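Local coordinates for protein acyl-CoA dehydrogenase (Mycobacterium thermoresistibile, PDB 3NF4) that probably catalyses the FAD-dependent alpha,beta-dehydrogenation of acyl-CoA thioesters, as a four-chain flavoprotein of the acyl-CoA dehydrogenase family, at residues D40-K44 and D45-P49; Q75-E78 and V79-Q82; F203-P206 and E207-M210; A324-A327 and K328-T332. One frame throughout, in Å; residues are numbered along the deposited sequence.

Interaction 1. Residues D40-K44 and D45-P49; sequences DRHEK and DETYP
Arg41 meets Asp45 one helical turn on, near the C-terminal end of helix 39-45. Its chain leaves with CG opposite the backbone N (chi1 177°) and folds back at chi2 and chi3, which lays CD against the carboxylate and brings NH1 to 3.3 Å from Asp45 OD2. That salt bridge is nearly straight: OD2 lies in the guanidinium plane and receives the N-H on its syn lone pair. The two planes stand almost perpendicular, and the contact runs through OD2. On the backbone, Asp45 N donates to Arg41 O at 3.0 Å.

His42 serves the turn twice. Its O accepts Thr47 N at 3.2 Å, the 6→1 bond of a Schellman-like helix end, with Glu46 as the left-handed residue (phi 66°). Glu46 N adds a weak bond to the same His42 O. The imidazole ND1 hydrogen-bonds Thr47 OG1 (2.7 Å) at the ring edge, and Pro49 CA lies 4.2 Å over one face.

Glu43 faces away, and its carboxylate receives N-H groups of His213, Trp91 and Ala214. Lys44 NZ stays 4.2 Å from Asp45 OD1, beyond a salt bridge.

The chemistry implies that side chains probably reinforce the backbone ending of the helix: the charged pair spans its last turn, while the imidazole-hydroxyl bond probably helps set the direction in which the chain departs.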
loop_
_atom_site.group_PDB
_atom_site.type_symbol
_atom_site.label_atom_id
_atom_site.label_comp_id
_atom_site.label_asym_id
_atom_site.label_seq_id
_atom_site.Cartn_x
_atom_site.Cartn_y
_atom_site.Cartn_z
ATOM N N ASP A 40 -27.146 -18.881 -1.521
ATOM C CA ASP A 40 -27.295 -17.913 -2.615
ATOM C C ASP A 40 -28.724 -17.371 -2.716
ATOM O O ASP A 40 -28.939 -16.193 -2.981
ATOM C CB ASP A 40 -26.874 -18.520 -3.961
ATOM C CG ASP A 40 -25.357 -18.820 -4.049
ATOM O OD1 ASP A 40 -24.541 -18.300 -3.244
ATOM O OD2 ASP A 40 -24.967 -19.596 -4.957
ATOM N N ARG A 41 -29.698 -18.236 -2.473
ATOM C CA ARG A 41 -31.096 -17.844 -2.613
ATOM C C ARG A 41 -31.595 -16.987 -1.445
ATOM O O ARG A 41 -32.365 -16.063 -1.644
ATOM C CB ARG A 41 -31.986 -19.085 -2.828
ATOM C CG ARG A 41 -33.478 -18.802 -2.923
ATOM C CD ARG A 41 -33.811 -17.824 -4.078
ATOM N NE ARG A 41 -34.290 -18.510 -5.274
ATOM C CZ ARG A 41 -35.558 -18.511 -5.687
ATOM N NH1 ARG A 41 -36.499 -17.840 -5.016
ATOM N NH2 ARG A 41 -35.885 -19.186 -6.786
ATOM N N HIS A 42 -31.166 -17.305 -0.236
ATOM C CA HIS A 42 -31.552 -16.537 0.924
ATOM C C HIS A 42 -30.868 -15.167 0.993
ATOM O O HIS A 42 -31.460 -14.211 1.492
ATOM C CB HIS A 42 -31.245 -17.300 2.195
ATOM C CG HIS A 42 -32.304 -18.276 2.591
ATOM N ND1 HIS A 42 -33.567 -17.885 2.986
ATOM C CD2 HIS A 42 -32.283 -19.629 2.674
ATOM C CE1 HIS A 42 -34.284 -18.960 3.279
ATOM N NE2 HIS A 42 -33.529 -20.030 3.092
ATOM N N GLU A 43 -29.628 -15.081 0.520
ATOM C CA GLU A 43 -28.947 -13.796 0.503
ATOM C C GLU A 43 -29.528 -12.904 -0.592
ATOM O O GLU A 43 -29.658 -11.700 -0.413
ATOM C CB GLU A 43 -27.421 -13.941 0.353
ATOM C CG GLU A 43 -26.675 -14.294 1.649
ATOM C CD GLU A 43 -26.747 -13.214 2.733
ATOM O OE1 GLU A 43 -26.796 -11.996 2.397
ATOM O OE2 GLU A 43 -26.767 -13.584 3.934
ATOM N N LYS A 44 -29.885 -13.514 -1.718
ATOM C CA LYS A 44 -30.497 -12.790 -2.830
ATOM C C LYS A 44 -31.913 -12.274 -2.483
ATOM O O LYS A 44 -32.247 -11.153 -2.839
ATOM C CB LYS A 44 -30.539 -13.654 -4.099
ATOM C CG LYS A 44 -31.269 -12.979 -5.274
ATOM C CD LYS A 44 -31.717 -13.999 -6.329
ATOM C CE LYS A 44 -32.384 -13.317 -7.554
ATOM N NZ LYS A 44 -33.781 -12.805 -7.308
ATOM N N ASP A 45 -32.720 -13.113 -1.805
ATOM C CA ASP A 45 -34.110 -12.769 -1.421
ATOM C C ASP A 45 -34.209 -11.947 -0.142
ATOM O O ASP A 45 -35.243 -11.334 0.094
ATOM C CB ASP A 45 -34.963 -14.020 -1.226
ATOM C CG ASP A 45 -35.371 -14.683 -2.539
ATOM O OD1 ASP A 45 -35.383 -14.003 -3.588
ATOM O OD2 ASP A 45 -35.706 -15.899 -2.508
ATOM N N GLU A 46 -33.139 -11.954 0.667
ATOM C CA GLU A 46 -33.065 -11.267 1.981
ATOM C C GLU A 46 -34.030 -11.867 3.020
ATOM O O GLU A 46 -34.718 -11.159 3.752
ATOM C CB GLU A 46 -33.170 -9.722 1.851
ATOM C CG GLU A 46 -32.227 -9.154 0.765
ATOM C CD GLU A 46 -32.013 -7.620 0.784
ATOM O OE1 GLU A 46 -32.286 -6.956 1.811
ATOM O OE2 GLU A 46 -31.553 -7.070 -0.246
ATOM N N THR A 47 -34.060 -13.194 3.083
ATOM C CA THR A 47 -34.964 -13.900 3.990
ATOM C C THR A 47 -34.219 -14.689 5.062
ATOM O O THR A 47 -33.068 -15.064 4.873
ATOM C CB THR A 47 -35.904 -14.859 3.221
ATOM O OG1 THR A 47 -35.136 -15.719 2.371
ATOM C CG2 THR A 47 -36.966 -14.059 2.383
ATOM N N TYR A 48 -34.900 -14.929 6.176
ATOM C CA TYR A 48 -34.376 -15.668 7.307
ATOM C C TYR A 48 -34.323 -17.180 7.019
ATOM O O TYR A 48 -35.273 -17.723 6.440
ATOM C CB TYR A 48 -35.229 -15.373 8.555
ATOM C CG TYR A 48 -34.556 -15.795 9.835
ATOM C CD1 TYR A 48 -33.495 -15.057 10.350
ATOM C CD2 TYR A 48 -34.959 -16.946 10.521
ATOM C CE1 TYR A 48 -32.845 -15.451 11.502
ATOM C CE2 TYR A 48 -34.313 -17.348 11.685
ATOM C CZ TYR A 48 -33.256 -16.591 12.161
ATOM O OH TYR A 48 -32.591 -16.941 13.295
ATOM N N PRO A 49 -33.215 -17.862 7.420
ATOM C CA PRO A 49 -33.086 -19.323 7.311
ATOM C C PRO A 49 -33.687 -20.117 8.502
ATOM O O PRO A 49 -33.004 -20.424 9.497
ATOM C CB PRO A 49 -31.567 -19.531 7.214
ATOM C CG PRO A 49 -30.995 -18.439 8.032
ATOM C CD PRO A 49 -31.969 -17.263 7.944
#

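Interaction 2. Residues Q75-E78 and V79-Q82; sequences QPYE and VYLQ
Tyr77 and Tyr80 form a T-shaped pair at the apolar centre. The edge of Tyr80 is directed at the face of Tyr77, with centroids 5.2 Å apart and planes at 68°; Tyr80 CD2 stands over the middle of the Tyr77 ring. The phenols run alongside one another and point the same way, an arrangement reached with Tyr77 chi1 at the unusual value of -99°. Leu81 adds its methyl CD1 at 3.7 Å from Tyr77 CD2, and Leu252 of helix 247-274 touches both residues. Farther round the turn, Pro76 CG approaches Val79 CG2 at 4.2 Å.

This is the first turn of helix 77-88 in the N-terminal helical domain, with Pro76 as N-cap. Pro76 O takes two N-H groups: Tyr80 N, in the carbonyl plane at 2.9 Å, and Val79 N, which comes from above that plane at 3.0 Å. The amides of Tyr77 and Glu78 at the helix start are bound by the carboxylate of Asp315.

At the polar edge, Gln75 OE1 rests 3.8 Å from Val79 CG1. Gln82 NE2 reaches back to Glu78 O at 2.9 Å, nearly along the C=O axis, while Gln82 OE1 accepts from Arg13.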
loop_
_atom_site.group_PDB
_atom_site.type_symbol
_atom_site.label_atom_id
_atom_site.label_comp_id
_atom_site.label_asym_id
_atom_site.label_seq_id
_atom_site.Cartn_x
_atom_site.Cartn_y
_atom_site.Cartn_z
ATOM N N GLN A 75 -14.080 -26.707 24.556
ATOM C CA GLN A 75 -13.011 -26.552 23.577
ATOM C C GLN A 75 -12.102 -25.327 23.773
ATOM O O GLN A 75 -12.569 -24.240 24.142
ATOM C CB GLN A 75 -13.604 -26.549 22.164
ATOM C CG GLN A 75 -14.378 -27.832 21.807
ATOM C CD GLN A 75 -13.473 -29.050 21.652
ATOM O OE1 GLN A 75 -12.306 -28.938 21.266
ATOM N NE2 GLN A 75 -14.020 -30.234 21.942
ATOM N N PRO A 76 -10.790 -25.495 23.538
ATOM C CA PRO A 76 -9.938 -24.299 23.494
ATOM C C PRO A 76 -10.194 -23.458 22.225
ATOM O O PRO A 76 -10.755 -23.951 21.237
ATOM C CB PRO A 76 -8.513 -24.875 23.494
ATOM C CG PRO A 76 -8.669 -26.255 22.937
ATOM C CD PRO A 76 -10.004 -26.739 23.417
ATOM N N TYR A 77 -9.789 -22.197 22.281
ATOM C CA TYR A 77 -9.942 -21.254 21.174
ATOM C C TYR A 77 -9.229 -21.668 19.881
ATOM O O TYR A 77 -9.761 -21.473 18.793
ATOM C CB TYR A 77 -9.584 -19.832 21.627
ATOM C CG TYR A 77 -10.821 -19.008 21.959
ATOM C CD1 TYR A 77 -11.787 -19.471 22.876
ATOM C CD2 TYR A 77 -11.048 -17.779 21.330
ATOM C CE1 TYR A 77 -12.952 -18.702 23.163
ATOM C CE2 TYR A 77 -12.203 -17.005 21.609
ATOM C CZ TYR A 77 -13.142 -17.468 22.520
ATOM O OH TYR A 77 -14.259 -16.690 22.768
ATOM N N GLU A 78 -8.064 -22.295 20.023
ATOM C CA GLU A 78 -7.311 -22.884 18.910
ATOM C C GLU A 78 -8.156 -23.873 18.085
ATOM O O GLU A 78 -7.890 -24.062 16.893
ATOM C CB GLU A 78 -6.022 -23.522 19.458
ATOM C CG GLU A 78 -5.062 -24.178 18.469
ATOM C CD GLU A 78 -3.788 -24.795 19.144
ATOM O OE1 GLU A 78 -3.801 -25.186 20.343
ATOM O OE2 GLU A 78 -2.751 -24.893 18.453
ATOM N N VAL A 79 -9.180 -24.482 18.698
ATOM C CA VAL A 79 -10.117 -25.342 17.967
ATOM C C VAL A 79 -11.426 -24.602 17.647
ATOM O O VAL A 79 -11.883 -24.614 16.493
ATOM C CB VAL A 79 -10.416 -26.716 18.701
ATOM C CG1 VAL A 79 -11.350 -27.573 17.889
ATOM C CG2 VAL A 79 -9.161 -27.485 18.955
ATOM N N TYR A 80 -12.024 -23.948 18.646
ATOM C CA TYR A 80 -13.261 -23.189 18.403
ATOM C C TYR A 80 -13.165 -22.228 17.201
ATOM O O TYR A 80 -14.032 -22.256 16.320
ATOM C CB TYR A 80 -13.725 -22.447 19.670
ATOM C CG TYR A 80 -14.727 -21.347 19.429
ATOM C CD1 TYR A 80 -15.947 -21.614 18.816
ATOM C CD2 TYR A 80 -14.463 -20.030 19.831
ATOM C CE1 TYR A 80 -16.889 -20.596 18.601
ATOM C CE2 TYR A 80 -15.385 -19.007 19.616
ATOM C CZ TYR A 80 -16.605 -19.306 19.012
ATOM O OH TYR A 80 -17.541 -18.328 18.792
ATOM N N LEU A 81 -12.107 -21.413 17.151
ATOM C CA LEU A 81 -11.970 -20.392 16.109
ATOM C C LEU A 81 -11.867 -20.955 14.693
ATOM O O LEU A 81 -12.365 -20.320 13.734
ATOM C CB LEU A 81 -10.788 -19.453 16.395
ATOM C CG LEU A 81 -10.938 -18.526 17.609
ATOM C CD1 LEU A 81 -9.685 -17.707 17.867
ATOM C CD2 LEU A 81 -12.174 -17.620 17.461
ATOM N N GLN A 82 -11.237 -22.136 14.567
ATOM C CA GLN A 82 -11.051 -22.798 13.266
ATOM C C GLN A 82 -12.358 -23.485 12.779
ATOM O O GLN A 82 -12.574 -23.661 11.566
ATOM C CB GLN A 82 -9.825 -23.766 13.282
ATOM C CG GLN A 82 -8.448 -23.098 13.552
ATOM C CD GLN A 82 -7.216 -23.999 13.286
ATOM O OE1 GLN A 82 -6.910 -24.358 12.138
ATOM N NE2 GLN A 82 -6.488 -24.323 14.344
#

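Interaction 3. Residues F203-P206 and E207-M210; sequences FGKP and EEKM
The Glu208 carboxylate receives Lys205 NZ over one face. NZ stands about 3.7 Å above the plane, over Glu208 CD but offset slightly to the OE2 side, and is 3.8 Å from Glu208 OE2. No hydrogen bond forms: the ammonium comes down on the flat of the group rather than at its oxygen edge, and the result is a long salt bridge. The Glu208 side chain also packs on Arg353 of the second subunit.

Lys205 gets there with chi1 at 101°, away from the staggered values, an extended middle and a bend at chi4 that tips NZ toward Glu208. It also touches a crystal neighbour, so its pose may owe something to the lattice.

Between the two residues the backbone is extended, with phi/psi of -55/131° at Pro206. The chain here is the connection of the middle beta domain that leads from strand 201-203 to strand 217-228, and no hydrogen bond joins its two halves. Its backbone bonds go outward instead: Gly204 pairs with Ser219, Glu207 with Thr217, and Glu208 and Met210 with the second subunit. Beyond the salt bridge, the buried Lys209 touches the FAD, and its NZ is weakly bonded to Thr217 OG1 and Leu212 O.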
loop_
_atom_site.group_PDB
_atom_site.type_symbol
_atom_site.label_atom_id
_atom_site.label_comp_id
_atom_site.label_asym_id
_atom_site.label_seq_id
_atom_site.Cartn_x
_atom_site.Cartn_y
_atom_site.Cartn_z
ATOM N N PHE A 203 -39.219 -3.882 18.375
ATOM C CA PHE A 203 -38.109 -3.781 17.424
ATOM C C PHE A 203 -38.519 -3.137 16.111
ATOM O O PHE A 203 -39.537 -3.507 15.534
ATOM C CB PHE A 203 -37.503 -5.166 17.153
ATOM C CG PHE A 203 -36.951 -5.836 18.378
ATOM C CD1 PHE A 203 -35.650 -5.615 18.776
ATOM C CD2 PHE A 203 -37.742 -6.693 19.136
ATOM C CE1 PHE A 203 -35.133 -6.236 19.924
ATOM C CE2 PHE A 203 -37.238 -7.325 20.279
ATOM C CZ PHE A 203 -35.937 -7.096 20.678
ATOM N N GLY A 204 -37.708 -2.192 15.625
ATOM C CA GLY A 204 -37.961 -1.547 14.333
ATOM C C GLY A 204 -37.724 -2.468 13.137
ATOM O O GLY A 204 -37.372 -3.640 13.299
ATOM N N LYS A 205 -37.889 -1.931 11.927
ATOM C CA LYS A 205 -37.716 -2.736 10.710
ATOM C C LYS A 205 -36.210 -2.986 10.417
ATOM O O LYS A 205 -35.355 -2.135 10.741
ATOM C CB LYS A 205 -38.462 -2.104 9.512
ATOM C CG LYS A 205 -37.590 -1.326 8.555
ATOM C CD LYS A 205 -38.370 -0.439 7.633
ATOM C CE LYS A 205 -37.427 0.271 6.627
ATOM N NZ LYS A 205 -36.819 -0.630 5.549
ATOM N N PRO A 206 -35.888 -4.153 9.813
ATOM C CA PRO A 206 -34.510 -4.479 9.435
ATOM C C PRO A 206 -33.849 -3.414 8.542
ATOM O O PRO A 206 -34.448 -2.978 7.556
ATOM C CB PRO A 206 -34.661 -5.808 8.679
ATOM C CG PRO A 206 -35.913 -6.416 9.233
ATOM C CD PRO A 206 -36.825 -5.238 9.442
ATOM N N GLU A 207 -32.632 -3.004 8.903
ATOM C CA GLU A 207 -31.792 -2.149 8.041
ATOM C C GLU A 207 -31.593 -2.748 6.654
ATOM O O GLU A 207 -31.382 -3.958 6.519
ATOM C CB GLU A 207 -30.396 -1.942 8.656
ATOM C CG GLU A 207 -30.365 -1.199 9.992
ATOM C CD GLU A 207 -30.833 0.256 9.903
ATOM O OE1 GLU A 207 -30.526 0.949 8.905
ATOM O OE2 GLU A 207 -31.509 0.700 10.856
ATOM N N GLU A 208 -31.648 -1.889 5.644
ATOM C CA GLU A 208 -31.320 -2.231 4.256
ATOM C C GLU A 208 -29.807 -2.016 3.990
ATOM O O GLU A 208 -29.366 -0.882 3.796
ATOM C CB GLU A 208 -32.116 -1.325 3.291
ATOM C CG GLU A 208 -33.638 -1.473 3.321
ATOM C CD GLU A 208 -34.355 -0.267 2.694
ATOM O OE1 GLU A 208 -33.879 0.893 2.883
ATOM O OE2 GLU A 208 -35.405 -0.472 2.033
ATOM N N LYS A 209 -29.042 -3.106 3.940
ATOM C CA LYS A 209 -27.575 -3.042 3.887
ATOM C C LYS A 209 -27.017 -3.360 2.508
ATOM O O LYS A 209 -27.736 -3.857 1.658
ATOM C CB LYS A 209 -26.959 -3.957 4.950
ATOM C CG LYS A 209 -27.564 -3.775 6.367
ATOM C CD LYS A 209 -26.769 -4.454 7.468
ATOM C CE LYS A 209 -26.800 -6.007 7.383
ATOM N NZ LYS A 209 -28.156 -6.616 7.630
ATOM N N MET A 210 -25.740 -3.031 2.289
ATOM C CA MET A 210 -25.010 -3.400 1.071
ATOM C C MET A 210 -24.871 -4.931 0.902
ATOM O O MET A 210 -24.792 -5.411 -0.235
ATOM C CB MET A 210 -23.624 -2.736 1.071
ATOM C CG MET A 210 -22.754 -3.001 -0.144
ATOM S SD MET A 210 -21.116 -2.172 -0.145
ATOM C CE MET A 210 -20.770 -2.071 1.594
#

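Interaction 4. Residues A324-A327 and K328-T332; sequences ASIA and KLTAT
Lys328 N donates to Ala324 O at 3.3 Å, the first and longest of four successive i to i+4 bonds that carry helix 321-346 through both segments. Leu329 N to Ser325 O (3.1 Å), Thr330 N to Ile326 O (2.9 Å) and Ala331 N to Ala327 O (2.9 Å) follow, with N-H angles between 157° and 171°, the evidence for an unbroken alpha-helix.

Two threonines add side-chain bonds to this ladder. Thr330 has OG1 opposite its own carbonyl carbon (chi1 -72°), which turns the hydroxyl back to donate to Ile326 O at 3.0 Å from above the carbonyl plane. Ile326 O is thereby gripped by both the amide and the hydroxyl of one residue. Thr332, in a different chi1 rotamer, also grips a carbonyl twice, at Lys328 O, with OG1 donating at 2.9 Å; here hydroxyl and amide arrive from opposite faces of the carbonyl plane. Thr332 OG1 also accepts from Asn374 ND2.

The Lys328 side chain runs out from the helix and bends at chi2. Its buried NZ bonds to Asn374 OD1 and to the carbonyl oxygens of Met367 and Gly372, a set of acceptors that would probably favour its charged form. Ser325 OG pairs with Gln377. Ala327 and Ala331 lie against helix 289-315; their small side chains probably allow the close approach. Ile326 and Thr330 pack on Ala301 and Thr302 of the third subunit.

Such a buried helix, lined by neighbours on several sides and touching another subunit, is typical of the C-terminal helical bundle of acyl-CoA dehydrogenases, through which their tetramers assemble.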
loop_
_atom_site.group_PDB
_atom_site.type_symbol
_atom_site.label_atom_id
_atom_site.label_comp_id
_atom_site.label_asym_id
_atom_site.label_seq_id
_atom_site.Cartn_x
_atom_site.Cartn_y
_atom_site.Cartn_z
ATOM N N ALA A 324 -4.852 -9.550 19.998
ATOM C CA ALA A 324 -6.217 -9.650 19.503
ATOM C C ALA A 324 -6.661 -8.455 18.643
ATOM O O ALA A 324 -7.405 -8.651 17.696
ATOM C CB ALA A 324 -7.242 -9.903 20.671
ATOM N N SER A 325 -6.215 -7.240 18.981
ATOM C CA SER A 325 -6.424 -6.063 18.118
ATOM C C SER A 325 -5.698 -6.182 16.767
ATOM O O SER A 325 -6.250 -5.851 15.706
ATOM C CB SER A 325 -5.982 -4.768 18.819
ATOM O OG SER A 325 -6.992 -4.382 19.724
ATOM N N ILE A 326 -4.456 -6.649 16.843
ATOM C CA ILE A 326 -3.623 -6.877 15.671
ATOM C C ILE A 326 -4.296 -7.942 14.778
ATOM O O ILE A 326 -4.464 -7.729 13.571
ATOM C CB ILE A 326 -2.181 -7.246 16.115
ATOM C CG1 ILE A 326 -1.475 -6.004 16.660
ATOM C CG2 ILE A 326 -1.382 -7.897 15.010
ATOM C CD1 ILE A 326 -0.078 -6.308 17.273
ATOM N N ALA A 327 -4.721 -9.054 15.365
ATOM C CA ALA A 327 -5.412 -10.095 14.571
ATOM C C ALA A 327 -6.661 -9.588 13.794
ATOM O O ALA A 327 -6.837 -9.888 12.615
ATOM C CB ALA A 327 -5.770 -11.313 15.450
ATOM N N LYS A 328 -7.515 -8.799 14.450
ATOM C CA LYS A 328 -8.756 -8.295 13.838
ATOM C C LYS A 328 -8.466 -7.301 12.699
ATOM O O LYS A 328 -9.015 -7.431 11.612
ATOM C CB LYS A 328 -9.667 -7.704 14.935
ATOM C CG LYS A 328 -11.081 -7.375 14.488
ATOM C CD LYS A 328 -11.180 -5.957 13.910
ATOM C CE LYS A 328 -12.624 -5.640 13.529
ATOM N NZ LYS A 328 -12.709 -4.533 12.556
ATOM N N LEU A 329 -7.590 -6.322 12.951
ATOM C CA LEU A 329 -7.114 -5.377 11.924
ATOM C C LEU A 329 -6.526 -6.083 10.697
ATOM O O LEU A 329 -6.919 -5.799 9.552
ATOM C CB LEU A 329 -6.048 -4.444 12.499
ATOM C CG LEU A 329 -5.331 -3.542 11.481
ATOM C CD1 LEU A 329 -6.232 -2.400 11.068
ATOM C CD2 LEU A 329 -4.068 -2.977 12.051
ATOM N N THR A 330 -5.575 -6.987 10.941
ATOM C CA THR A 330 -4.869 -7.750 9.893
ATOM C C THR A 330 -5.841 -8.592 9.065
ATOM O O THR A 330 -5.867 -8.500 7.834
ATOM C CB THR A 330 -3.811 -8.660 10.599
ATOM O OG1 THR A 330 -2.748 -7.823 11.082
ATOM C CG2 THR A 330 -3.235 -9.748 9.686
ATOM N N ALA A 331 -6.662 -9.387 9.736
ATOM C CA ALA A 331 -7.586 -10.294 9.061
ATOM C C ALA A 331 -8.697 -9.600 8.240
ATOM O O ALA A 331 -9.110 -10.122 7.177
ATOM C CB ALA A 331 -8.188 -11.267 10.068
ATOM N N THR A 332 -9.165 -8.436 8.700
ATOM C CA THR A 332 -10.211 -7.709 7.950
ATOM C C THR A 332 -9.632 -6.867 6.820
ATOM O O THR A 332 -10.225 -6.784 5.737
ATOM C CB THR A 332 -11.183 -6.874 8.871
ATOM O OG1 THR A 332 -10.466 -5.851 9.587
ATOM C CG2 THR A 332 -11.878 -7.780 9.864
#

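Overall arrangement
The four local contacts fall into two groups. Interactions 1 and 3 lie on the same side of the chain's centre, 14 Å apart between centres and about 5 Å between nearest atoms; both reach Arg353 of the second subunit. Interactions 2 and 4 are 17 Å apart between centres, joined indirectly through helices 247-274 and 289-315; interaction 4 packs on the third subunit, and interaction 2 reaches it by a long, weak ion pair of Glu78. Interaction 3 is the one that touches FAD, through Lys209. The side chains of Glu207, Lys328, Glu43 and Tyr80 are about 7, 8, 11 and 14 Å from the flavin nucleotide. Interactions 2 and 3, on opposite sides of the chain's centre, are 32 Å apart between centres.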